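Local coordinates for putative uncharacterized protein smu.1377c (Streptococcus mutans, PDB 3L7V) that is of unknown function but may bind double-stranded RNA and act in tRNA modification, at residues V95-G98 and E102-A105; I70-K75 and E79-A84; C129-K134 and G247-Q252. All blocks are in the same frame, centred on the assembly; numbering follows the deposited sequence.

Interaction 1: residues V95-G98 and E102-A105; sequences VLCG and ELRA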
ATOM      1  N   VAL A  95      -3.499  -2.959   1.122  1.00 23.88           N
ATOM      2  CA  VAL A  95      -3.189  -4.138   0.295  1.00 20.30           C
ATOM      3  C   VAL A  95      -2.035  -3.894  -0.700  1.00 19.68           C
ATOM      4  O   VAL A  95      -2.134  -3.033  -1.575  1.00 21.23           O
ATOM      5  CB  VAL A  95      -4.434  -4.639  -0.484  1.00 18.09           C
ATOM      6  CG1 VAL A  95      -4.104  -5.898  -1.261  1.00 25.61           C
ATOM      7  CG2 VAL A  95      -5.600  -4.893   0.450  1.00 12.41           C
ATOM      8  N   LEU A  96      -0.947  -4.651  -0.567  1.00 19.48           N
ATOM      9  CA  LEU A  96       0.230  -4.490  -1.442  1.00 25.42           C
ATOM     10  C   LEU A  96       0.147  -5.373  -2.700  1.00 26.52           C
ATOM     11  O   LEU A  96       0.256  -6.595  -2.597  1.00 17.05           O
ATOM     12  CB  LEU A  96       1.527  -4.824  -0.682  1.00 18.74           C
ATOM     13  CG  LEU A  96       1.948  -4.004   0.547  1.00 19.27           C
ATOM     14  CD1 LEU A  96       3.150  -4.644   1.230  1.00 17.98           C
ATOM     15  CD2 LEU A  96       2.249  -2.553   0.186  1.00 17.63           C
ATOM     16  N   CYS A  97      -0.027  -4.753  -3.872  1.00 28.03           N
ATOM     17  CA  CYS A  97      -0.185  -5.479  -5.150  1.00 29.93           C
ATOM     18  C   CYS A  97       1.151  -5.715  -5.880  1.00 27.74           C
ATOM     19  O   CYS A  97       1.916  -4.781  -6.119  1.00 30.15           O
ATOM     20  CB  CYS A  97      -1.183  -4.747  -6.088  1.00 11.78           C
ATOM     21  SG  CYS A  97      -2.929  -4.702  -5.508  1.00 30.16           S
ATOM     22  N   GLY A  98       1.414  -6.964  -6.250  1.00 23.35           N
ATOM     23  CA  GLY A  98       2.645  -7.330  -6.930  1.00 22.08           C
ATOM     24  C   GLY A  98       2.515  -7.377  -8.452  1.00 26.81           C
ATOM     25  O   GLY A  98       3.500  -7.629  -9.163  1.00 21.84           O
ATOM     26  N   GLU A 102      -3.171  -9.241 -10.130  1.00 21.80           N
ATOM     27  CA  GLU A 102      -3.729  -9.320  -8.771  1.00 19.49           C
ATOM     28  C   GLU A 102      -4.731  -8.195  -8.513  1.00 17.24           C
ATOM     29  O   GLU A 102      -5.820  -8.431  -7.996  1.00 18.89           O
ATOM     30  CB  GLU A 102      -2.634  -9.311  -7.691  1.00 19.15           C
ATOM     31  CG  GLU A 102      -3.195  -9.345  -6.264  1.00 18.02           C
ATOM     32  CD  GLU A 102      -2.123  -9.254  -5.182  1.00 20.59           C
ATOM     33  OE1 GLU A 102      -0.928  -9.075  -5.513  1.00 23.09           O
ATOM     34  OE2 GLU A 102      -2.478  -9.376  -3.994  1.00 21.36           O
ATOM     35  N   LEU A 103      -4.375  -6.968  -8.888  1.00 20.25           N
ATOM     36  CA  LEU A 103      -5.326  -5.858  -8.763  1.00 21.60           C
ATOM     37  C   LEU A 103      -6.683  -6.129  -9.433  1.00 19.73           C
ATOM     38  O   LEU A 103      -7.737  -5.952  -8.819  1.00 17.79           O
ATOM     39  CB  LEU A 103      -4.727  -4.551  -9.283  1.00 26.20           C
ATOM     40  CG  LEU A 103      -5.718  -3.391  -9.376  1.00 24.52           C
ATOM     41  CD1 LEU A 103      -6.014  -2.831  -7.992  1.00 24.31           C
ATOM     42  CD2 LEU A 103      -5.207  -2.308 -10.310  1.00 21.24           C
ATOM     43  N   ARG A 104      -6.654  -6.574 -10.685  1.00 24.03           N
ATOM     44  CA  ARG A 104      -7.890  -6.800 -11.438  1.00 25.05           C
ATOM     45  C   ARG A 104      -8.702  -7.993 -10.931  1.00 25.78           C
ATOM     46  O   ARG A 104      -9.919  -8.045 -11.111  1.00 26.53           O
ATOM     47  CB  ARG A 104      -7.590  -6.976 -12.927  1.00 21.29           C
ATOM     48  CG  ARG A 104      -7.011  -5.744 -13.612  1.00 20.34           C
ATOM     49  CD  ARG A 104      -6.772  -6.022 -15.091  1.00 22.44           C
ATOM     50  NE  ARG A 104      -6.251  -4.868 -15.813  1.00 29.29           N
ATOM     51  CZ  ARG A 104      -5.100  -4.846 -16.480  1.00 28.20           C
ATOM     52  NH1 ARG A 104      -4.324  -5.921 -16.539  1.00 32.40           N
ATOM     53  NH2 ARG A 104      -4.737  -3.744 -17.110  1.00 26.27           N
ATOM     54  N   ALA A 105      -8.035  -8.944 -10.290  1.00 19.10           N
ATOM     55  CA  ALA A 105      -8.740 -10.059  -9.654  1.00 19.66           C
ATOM     56  C   ALA A 105      -9.499  -9.675  -8.383  1.00 24.70           C
ATOM     57  O   ALA A 105     -10.462 -10.353  -8.025  1.00 24.60           O
ATOM     58  CB  ALA A 105      -7.769 -11.225  -9.356  1.00 16.57           C
TER
HETATM   59  O   HOH W   1      -0.596  -9.008  -2.048  1.00 19.11           O
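In the mixed sheet of the YrdC-like domain, strand 94-96 leads through Cys-97 and Gly-98 into helix 100-106, and Glu-102, early in that helix, reaches back to tie the turn. With CG anti to the backbone N (chi1 178°) and an extended chain beyond it, the side chain carries its carboxylate to the backbone of Cys-97 and Gly-98. The Gly-98 N-H meets Glu-102 OE1 at 3.2 Å on a nearly linear path (173° at the hydrogen), arriving on the anti side of the oxygen and 32° out of the carboxylate plane. OE1 also lies 3.7 Å from Cys-97 CA, alongside the chain just ahead of that amide. The second oxygen works through water: one molecule sits 2.6 Å from Leu-96 O and 2.7 Å from Glu-102 OE2, linking the Leu-96 carbonyl to the carboxylate. The two carboxylate oxygens thus serve Gly-98 N directly and Leu-96 O through water. Phe-161 of strand 158-163, the next strand of the sheet, touches both Cys-97 and Leu-103. The apolar part of the contact is thin: Cys-97 SG rests 4.2 Å from Leu-103 CB.

Interaction 2: residues I70-K75 and E79-A84; sequences IMTSDK and ERKFEA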
ATOM      1  N   ILE A  70       5.933  -2.154   8.150  1.00 19.28           N
ATOM      2  CA  ILE A  70       5.708  -3.472   8.732  1.00 22.76           C
ATOM      3  C   ILE A  70       4.779  -4.307   7.823  1.00 20.49           C
ATOM      4  O   ILE A  70       3.732  -3.826   7.400  1.00 25.07           O
ATOM      5  CB  ILE A  70       5.102  -3.341  10.150  1.00 23.74           C
ATOM      6  CG1 ILE A  70       5.969  -2.401  10.995  1.00 20.65           C
ATOM      7  CG2 ILE A  70       4.944  -4.725  10.803  1.00 19.15           C
ATOM      8  CD1 ILE A  70       5.292  -1.853  12.240  1.00 20.49           C
HETATM    9  N   MSE A  71       5.178  -5.548   7.538  1.00 17.87           N
HETATM   10  CA  MSE A  71       4.513  -6.437   6.578  1.00 21.62           C
HETATM   11  C   MSE A  71       4.078  -7.764   7.211  1.00 26.28           C
HETATM   12  O   MSE A  71       4.864  -8.402   7.933  1.00 20.14           O
HETATM   13  CB  MSE A  71       5.473  -6.789   5.433  1.00 28.83           C
HETATM   14  CG  MSE A  71       5.631  -5.768   4.329  1.00 36.99           C
HETATM   15 SE   MSE A  71       6.797  -6.430   2.880  0.70 47.27          SE
HETATM   16  CE  MSE A  71       6.139  -8.285   2.776  1.00  7.14           C
ATOM     17  N   THR A  72       2.847  -8.193   6.910  1.00 25.21           N
ATOM     18  CA  THR A  72       2.298  -9.485   7.363  1.00 23.35           C
ATOM     19  C   THR A  72       1.285 -10.054   6.358  1.00 28.77           C
ATOM     20  O   THR A  72       0.882  -9.364   5.415  1.00 28.70           O
ATOM     21  CB  THR A  72       1.635  -9.416   8.781  1.00 35.14           C
ATOM     22  OG1 THR A  72       0.548  -8.478   8.789  1.00 30.70           O
ATOM     23  CG2 THR A  72       2.639  -9.001   9.814  1.00 44.59           C
ATOM     24  N   SER A  73       0.873 -11.307   6.566  1.00 26.97           N
ATOM     25  CA  SER A  73      -0.064 -11.959   5.651  1.00 25.74           C
ATOM     26  C   SER A  73      -1.239 -12.726   6.302  1.00 24.48           C
ATOM     27  O   SER A  73      -1.972 -13.426   5.608  1.00 25.16           O
ATOM     28  CB  SER A  73       0.684 -12.849   4.645  1.00 28.19           C
ATOM     29  OG  SER A  73       1.152 -14.033   5.258  1.00 42.84           O
ATOM     30  N   ASP A  74      -1.436 -12.583   7.614  1.00 21.89           N
ATOM     31  CA  ASP A  74      -2.615 -13.171   8.253  1.00 24.56           C
ATOM     32  C   ASP A  74      -3.124 -12.411   9.478  1.00 22.37           C
ATOM     33  O   ASP A  74      -2.507 -11.449   9.930  1.00 32.04           O
ATOM     34  CB  ASP A  74      -2.370 -14.645   8.596  1.00 37.96           C
ATOM     35  CG  ASP A  74      -1.178 -14.842   9.521  1.00 42.34           C
ATOM     36  OD1 ASP A  74      -0.806 -13.886  10.242  1.00 46.79           O
ATOM     37  OD2 ASP A  74      -0.612 -15.956   9.517  1.00 36.81           O
ATOM     38  N   LYS A  75      -4.259 -12.846  10.014  1.00 21.06           N
ATOM     39  CA  LYS A  75      -4.861 -12.193  11.184  1.00 22.89           C
ATOM     40  C   LYS A  75      -3.942 -12.162  12.427  1.00 27.19           C
ATOM     41  O   LYS A  75      -3.807 -11.120  13.083  1.00 28.07           O
ATOM     42  CB  LYS A  75      -6.207 -12.852  11.515  1.00 34.14           C
ATOM     43  CG  LYS A  75      -6.901 -12.319  12.759  1.00 36.35           C
ATOM     44  CD  LYS A  75      -7.481 -10.944  12.527  1.00 43.73           C
ATOM     45  CE  LYS A  75      -8.333 -10.498  13.719  1.00 53.03           C
ATOM     46  NZ  LYS A  75      -9.640 -11.212  13.811  1.00 56.68           N
ATOM     47  N   GLU A  79      -2.740  -8.639  14.266  1.00 27.53           N
ATOM     48  CA  GLU A  79      -2.847  -8.331  15.697  1.00 33.23           C
ATOM     49  C   GLU A  79      -1.515  -7.850  16.291  1.00 26.49           C
ATOM     50  O   GLU A  79      -1.471  -6.880  17.040  1.00 30.40           O
ATOM     51  CB  GLU A  79      -3.340  -9.553  16.484  1.00 38.75           C
ATOM     52  CG  GLU A  79      -4.711 -10.061  16.077  1.00 44.00           C
ATOM     53  CD  GLU A  79      -5.844  -9.224  16.629  1.00 51.00           C
ATOM     54  OE1 GLU A  79      -7.018  -9.615  16.432  1.00 57.46           O
ATOM     55  OE2 GLU A  79      -5.568  -8.183  17.263  1.00 49.25           O
ATOM     56  N   ARG A  80      -0.433  -8.542  15.955  1.00 25.61           N
ATOM     57  CA  ARG A  80       0.891  -8.154  16.425  1.00 27.50           C
ATOM     58  C   ARG A  80       1.248  -6.736  15.942  1.00 27.85           C
ATOM     59  O   ARG A  80       1.830  -5.955  16.681  1.00 27.46           O
ATOM     60  CB  ARG A  80       1.958  -9.199  16.010  1.00 29.40           C
ATOM     61  CG  ARG A  80       1.775 -10.609  16.658  1.00 24.55           C
ATOM     62  CD  ARG A  80       2.707 -11.692  16.050  1.00 30.12           C
ATOM     63  NE  ARG A  80       4.120 -11.511  16.420  1.00 29.46           N
ATOM     64  CZ  ARG A  80       5.161 -12.042  15.778  1.00 26.63           C
ATOM     65  NH1 ARG A  80       4.986 -12.790  14.697  1.00 27.97           N
ATOM     66  NH2 ARG A  80       6.397 -11.805  16.204  1.00 27.02           N
ATOM     67  N   LYS A  81       0.867  -6.396  14.712  1.00 32.93           N
ATOM     68  CA  LYS A  81       1.209  -5.094  14.139  1.00 31.26           C
ATOM     69  C   LYS A  81       0.519  -3.946  14.854  1.00 28.17           C
ATOM     70  O   LYS A  81       1.163  -2.979  15.249  1.00 32.97           O
ATOM     71  CB  LYS A  81       0.875  -5.022  12.645  1.00 32.23           C
ATOM     72  CG  LYS A  81       1.751  -4.027  11.911  1.00 34.41           C
ATOM     73  CD  LYS A  81       0.982  -3.235  10.889  1.00 33.03           C
ATOM     74  CE  LYS A  81       0.416  -4.109   9.809  1.00 31.77           C
ATOM     75  NZ  LYS A  81      -0.721  -3.415   9.185  1.00 33.23           N
ATOM     76  N   PHE A  82      -0.798  -4.052  14.996  1.00 28.03           N
ATOM     77  CA  PHE A  82      -1.584  -3.030  15.667  1.00 27.10           C
ATOM     78  C   PHE A  82      -1.105  -2.821  17.119  1.00 31.42           C
ATOM     79  O   PHE A  82      -0.936  -1.681  17.561  1.00 31.83           O
ATOM     80  CB  PHE A  82      -3.087  -3.366  15.588  1.00 30.65           C
ATOM     81  CG  PHE A  82      -3.737  -2.976  14.267  1.00 32.67           C
ATOM     82  CD1 PHE A  82      -3.459  -3.676  13.096  1.00 30.17           C
ATOM     83  CD2 PHE A  82      -4.623  -1.906  14.201  1.00 33.76           C
ATOM     84  CE1 PHE A  82      -4.048  -3.317  11.885  1.00 29.86           C
ATOM     85  CE2 PHE A  82      -5.219  -1.538  12.988  1.00 36.11           C
ATOM     86  CZ  PHE A  82      -4.929  -2.248  11.828  1.00 32.39           C
ATOM     87  N   GLU A  83      -0.854  -3.916  17.840  1.00 27.02           N
ATOM     88  CA  GLU A  83      -0.333  -3.835  19.209  1.00 23.85           C
ATOM     89  C   GLU A  83       1.031  -3.134  19.288  1.00 36.30           C
ATOM     90  O   GLU A  83       1.247  -2.285  20.157  1.00 40.14           O
ATOM     91  CB  GLU A  83      -0.241  -5.232  19.830  1.00 26.14           C
ATOM     92  CG  GLU A  83       0.424  -5.271  21.202  1.00 32.00           C
ATOM     93  N   ALA A  84       1.943  -3.491  18.382  1.00 38.13           N
ATOM     94  CA  ALA A  84       3.305  -2.948  18.391  1.00 40.88           C
ATOM     95  C   ALA A  84       3.352  -1.443  18.129  1.00 41.93           C
ATOM     96  O   ALA A  84       4.185  -0.744  18.705  1.00 37.71           O
ATOM     97  CB  ALA A  84       4.196  -3.693  17.389  1.00 37.42           C
TER
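Lys-75 and Glu-79 are joined by the first full turn of helix 75-85: the N-H of Glu-79 points at Lys-75 O, 2.9 Å from N to O and 169° at the hydrogen. Chi1 of -61° sets Glu-79 CG beside its backbone N and 3.3 Å from Lys-75 O, and a bend at chi2 (-78°) turns the carboxylate across the lysine chain. There Glu-79 OE1 touches carbon rather than nitrogen, 3.1 Å from Lys-75 CE; Lys-75 NZ is 4.0 Å away, beyond a salt bridge, although the opposite charges probably still attract. The ammonium has stronger partners, a salt bridge to Glu-150 and a hydrogen bond to Gly-147 O. Asp-74, at the N-cap, uses both oxygens: OD1 accepts the N-H of Gly-77 in the first turn and OD2 that of Gly-57.

Farther along, the lysine at position 81 serves this contact as hydrocarbon. The Ile-70 and Lys-81 side chains lie alongside, running opposite ways, and the pair Ile-70 CG2 to Lys-81 CG is tight at 3.5 Å. The hydroxyl of Thr-72 is not satisfied: OG1 is buried with no hydrogen-bond partner in the model, and across the contact it comes 4.5 Å from Lys-81 CE. Strand 67-72 thus passes through an Asp-capped turn into a helix that packs back on it, the opening half of a beta-alpha-beta crossover completed by strand 94-96, which runs parallel to strand 67-72 with antiparallel strand 185-188 between them.

Interaction 3: residues C129-K134 and G247-Q252; sequences CILPWK and GKLIPQ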
ATOM      1  N   CYS A 129      -4.972   3.824  -4.149  1.00 13.94           N
ATOM      2  CA  CYS A 129      -6.360   4.238  -4.379  1.00 22.80           C
ATOM      3  C   CYS A 129      -7.338   3.438  -3.525  1.00 12.02           C
ATOM      4  O   CYS A 129      -7.216   2.213  -3.403  1.00 13.21           O
ATOM      5  CB  CYS A 129      -6.770   4.105  -5.863  1.00 28.11           C
ATOM      6  SG  CYS A 129      -5.909   5.148  -7.108  1.00 26.02           S
ATOM      7  N   ILE A 130      -8.324   4.134  -2.969  1.00 14.41           N
ATOM      8  CA  ILE A 130      -9.371   3.515  -2.162  1.00 17.69           C
ATOM      9  C   ILE A 130     -10.478   2.984  -3.068  1.00 22.24           C
ATOM     10  O   ILE A 130     -11.183   3.770  -3.720  1.00 22.84           O
ATOM     11  CB  ILE A 130      -9.961   4.524  -1.154  1.00 20.16           C
ATOM     12  CG1 ILE A 130      -8.849   5.094  -0.275  1.00 28.38           C
ATOM     13  CG2 ILE A 130     -11.057   3.877  -0.287  1.00 11.95           C
ATOM     14  CD1 ILE A 130      -9.358   5.990   0.814  1.00 32.92           C
ATOM     15  N   LEU A 131     -10.618   1.653  -3.096  1.00 19.28           N
ATOM     16  CA  LEU A 131     -11.589   0.944  -3.948  1.00 21.06           C
ATOM     17  C   LEU A 131     -12.482  -0.078  -3.184  1.00 17.96           C
ATOM     18  O   LEU A 131     -12.138  -0.504  -2.087  1.00 19.93           O
ATOM     19  CB  LEU A 131     -10.839   0.234  -5.090  1.00 18.02           C
ATOM     20  CG  LEU A 131     -10.135   1.135  -6.119  1.00 18.52           C
ATOM     21  CD1 LEU A 131      -9.090   0.368  -6.941  1.00  7.93           C
ATOM     22  CD2 LEU A 131     -11.163   1.841  -7.033  1.00 12.86           C
ATOM     23  N   PRO A 132     -13.629  -0.472  -3.770  1.00 18.63           N
ATOM     24  CA  PRO A 132     -14.445  -1.574  -3.222  1.00 18.44           C
ATOM     25  C   PRO A 132     -13.936  -2.940  -3.693  1.00 20.14           C
ATOM     26  O   PRO A 132     -13.282  -3.012  -4.728  1.00 30.63           O
ATOM     27  CB  PRO A 132     -15.838  -1.335  -3.832  1.00 17.03           C
ATOM     28  CG  PRO A 132     -15.716  -0.063  -4.695  1.00 17.83           C
ATOM     29  CD  PRO A 132     -14.243   0.111  -4.977  1.00 15.76           C
ATOM     30  N   TRP A 133     -14.242  -4.006  -2.960  1.00 24.09           N
ATOM     31  CA  TRP A 133     -13.898  -5.376  -3.400  1.00 24.96           C
ATOM     32  C   TRP A 133     -14.944  -5.951  -4.350  1.00 24.59           C
ATOM     33  O   TRP A 133     -16.139  -5.677  -4.214  1.00 28.36           O
ATOM     34  CB  TRP A 133     -13.754  -6.334  -2.202  1.00 14.74           C
ATOM     35  CG  TRP A 133     -12.497  -6.152  -1.394  1.00 21.85           C
ATOM     36  CD1 TRP A 133     -12.199  -5.106  -0.558  1.00 22.98           C
ATOM     37  CD2 TRP A 133     -11.375  -7.048  -1.330  1.00 23.06           C
ATOM     38  NE1 TRP A 133     -10.957  -5.295   0.011  1.00 24.00           N
ATOM     39  CE2 TRP A 133     -10.435  -6.480  -0.441  1.00 23.74           C
ATOM     40  CE3 TRP A 133     -11.073  -8.275  -1.937  1.00 26.39           C
ATOM     41  CZ2 TRP A 133      -9.212  -7.094  -0.149  1.00 23.25           C
ATOM     42  CZ3 TRP A 133      -9.857  -8.883  -1.645  1.00 28.67           C
ATOM     43  CH2 TRP A 133      -8.945  -8.291  -0.756  1.00 23.60           C
ATOM     44  N   LYS A 134     -14.497  -6.759  -5.303  1.00 26.17           N
ATOM     45  CA  LYS A 134     -15.425  -7.568  -6.099  1.00 34.44           C
ATOM     46  C   LYS A 134     -16.153  -8.569  -5.204  1.00 36.92           C
ATOM     47  O   LYS A 134     -15.529  -9.224  -4.370  1.00 39.09           O
ATOM     48  CB  LYS A 134     -14.679  -8.314  -7.200  1.00 30.38           C
ATOM     49  CG  LYS A 134     -14.248  -7.425  -8.337  1.00 32.23           C
ATOM     50  CD  LYS A 134     -12.967  -7.941  -8.956  1.00 39.42           C
ATOM     51  CE  LYS A 134     -13.243  -8.762 -10.190  1.00 46.03           C
ATOM     52  NZ  LYS A 134     -13.649  -7.848 -11.282  1.00 54.90           N
ATOM     53  N   GLY A 247     -19.053   4.311  -0.023  1.00 34.30           N
ATOM     54  CA  GLY A 247     -18.169   3.225  -0.416  1.00 29.72           C
ATOM     55  C   GLY A 247     -18.459   2.639  -1.793  1.00 27.03           C
ATOM     56  O   GLY A 247     -17.832   1.649  -2.200  1.00 29.14           O
ATOM     57  N   LYS A 248     -19.407   3.238  -2.513  1.00 17.66           N
ATOM     58  CA  LYS A 248     -19.720   2.804  -3.874  1.00 24.39           C
ATOM     59  C   LYS A 248     -18.768   3.431  -4.914  1.00 26.58           C
ATOM     60  O   LYS A 248     -18.397   4.593  -4.786  1.00 31.37           O
ATOM     61  CB  LYS A 248     -21.180   3.130  -4.212  1.00 23.60           C
ATOM     62  N   LEU A 249     -18.370   2.650  -5.922  1.00 22.68           N
ATOM     63  CA  LEU A 249     -17.513   3.135  -7.020  1.00 29.73           C
ATOM     64  C   LEU A 249     -18.050   4.426  -7.676  1.00 25.91           C
ATOM     65  O   LEU A 249     -19.252   4.556  -7.876  1.00 26.41           O
ATOM     66  CB  LEU A 249     -17.359   2.030  -8.084  1.00 29.92           C
ATOM     67  CG  LEU A 249     -16.241   2.083  -9.139  1.00 28.54           C
ATOM     68  CD1 LEU A 249     -14.872   2.213  -8.486  1.00 22.57           C
ATOM     69  CD2 LEU A 249     -16.286   0.842 -10.057  1.00 23.51           C
ATOM     70  N   ILE A 250     -17.167   5.383  -7.972  1.00 23.21           N
ATOM     71  CA  ILE A 250     -17.538   6.571  -8.765  1.00 23.11           C
ATOM     72  C   ILE A 250     -17.942   6.164 -10.184  1.00 26.40           C
ATOM     73  O   ILE A 250     -17.502   5.118 -10.680  1.00 28.13           O
ATOM     74  CB  ILE A 250     -16.368   7.581  -8.886  1.00 20.84           C
ATOM     75  CG1 ILE A 250     -15.186   6.927  -9.613  1.00 21.18           C
ATOM     76  CG2 ILE A 250     -15.973   8.145  -7.502  1.00 14.13           C
ATOM     77  CD1 ILE A 250     -14.044   7.861  -9.955  1.00 24.18           C
ATOM     78  N   PRO A 251     -18.782   6.985 -10.846  1.00 25.99           N
ATOM     79  CA  PRO A 251     -19.244   6.728 -12.222  1.00 24.48           C
ATOM     80  C   PRO A 251     -18.167   6.927 -13.282  1.00 24.93           C
ATOM     81  O   PRO A 251     -17.194   7.651 -13.042  1.00 22.48           O
ATOM     82  CB  PRO A 251     -20.340   7.787 -12.429  1.00 32.03           C
ATOM     83  CG  PRO A 251     -20.716   8.248 -11.075  1.00 33.08           C
ATOM     84  CD  PRO A 251     -19.483   8.123 -10.237  1.00 28.60           C
ATOM     85  N   GLN A 252     -18.354   6.285 -14.436  1.00 26.76           N
ATOM     86  CA  GLN A 252     -17.577   6.571 -15.641  1.00 31.83           C
ATOM     87  C   GLN A 252     -17.928   7.948 -16.164  1.00 30.32           C
ATOM     88  O   GLN A 252     -19.101   8.267 -16.313  1.00 30.23           O
ATOM     89  CB  GLN A 252     -17.891   5.562 -16.753  1.00 35.65           C
ATOM     90  CG  GLN A 252     -16.895   4.435 -16.921  1.00 40.71           C
ATOM     91  CD  GLN A 252     -15.656   4.831 -17.718  1.00 41.40           C
ATOM     92  OE1 GLN A 252     -15.737   5.197 -18.894  1.00 46.15           O
ATOM     93  NE2 GLN A 252     -14.502   4.732 -17.082  1.00 34.56           N
TER
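Leu-249 fits against the end of strand 127-132, where Leu-131 and Pro-132 receive it. Its CB lies at the edge of the proline ring, 4.3 Å from Pro-132 CG, and chi1 of -163° sets CG anti to the backbone N, from which CD1 reaches the CD edge of the ring. CG itself is farther from both strand residues; the grip comes from one branch. Leu-249 CD1 meets two partners at once: Leu-131 CD2 at 4.0 Å and Pro-132 CD at 4.1 Å, so that this methyl sits where the leucine tip and the ring edge adjoin. CD2, the other branch, turns away from the strand. The two leucine side chains meet at a slant, whereas the proline ring and Leu-249 stand at about a right angle.

In the mixed sheet of this YrdC-like protein, strand 127-132 runs parallel to strand 239-241, its sheet neighbour through the backbone bonds of Ile-130 to Val-240 and Met-242; the loop that leaves strand 239-241 comes back across the end of strand 127-132 here, on its way to strand 265-268. Helix 111-123 adds Ile-113 to the surroundings of Leu-249.

No hydrogen bond crosses between 129-134 and 247-252, and the loop's backbone touches only the ring. Gly-247, at a positive phi of 92°, presents its carbonyl to the proline, with O 3.7 Å from Pro-132 CG. Two residues on, Leu-249 N lies 4.0 Å from that same Pro-132 CG.

All three contacts pack onto one mixed sheet and follow one another along the chain: interaction 2 closes before interaction 1 opens, and interaction 1 before interaction 3. Interactions 1 and 2 have centres about 19 Å apart yet touch where Leu-96 CD1 meets Met-71 CG (4.1 Å), both side chains pointing away from their own helices. Between interactions 1 and 3, about 15 Å from centre to centre, Arg-104 O lies 3.5 Å from Lys-134 CE and Val-95 CG2 4.3 Å from Trp-133 CZ2. Interactions 2 and 3 stay apart, about 26 Å between centres and 11 Å between nearest atoms, so interaction 1 lies as the intermediate step.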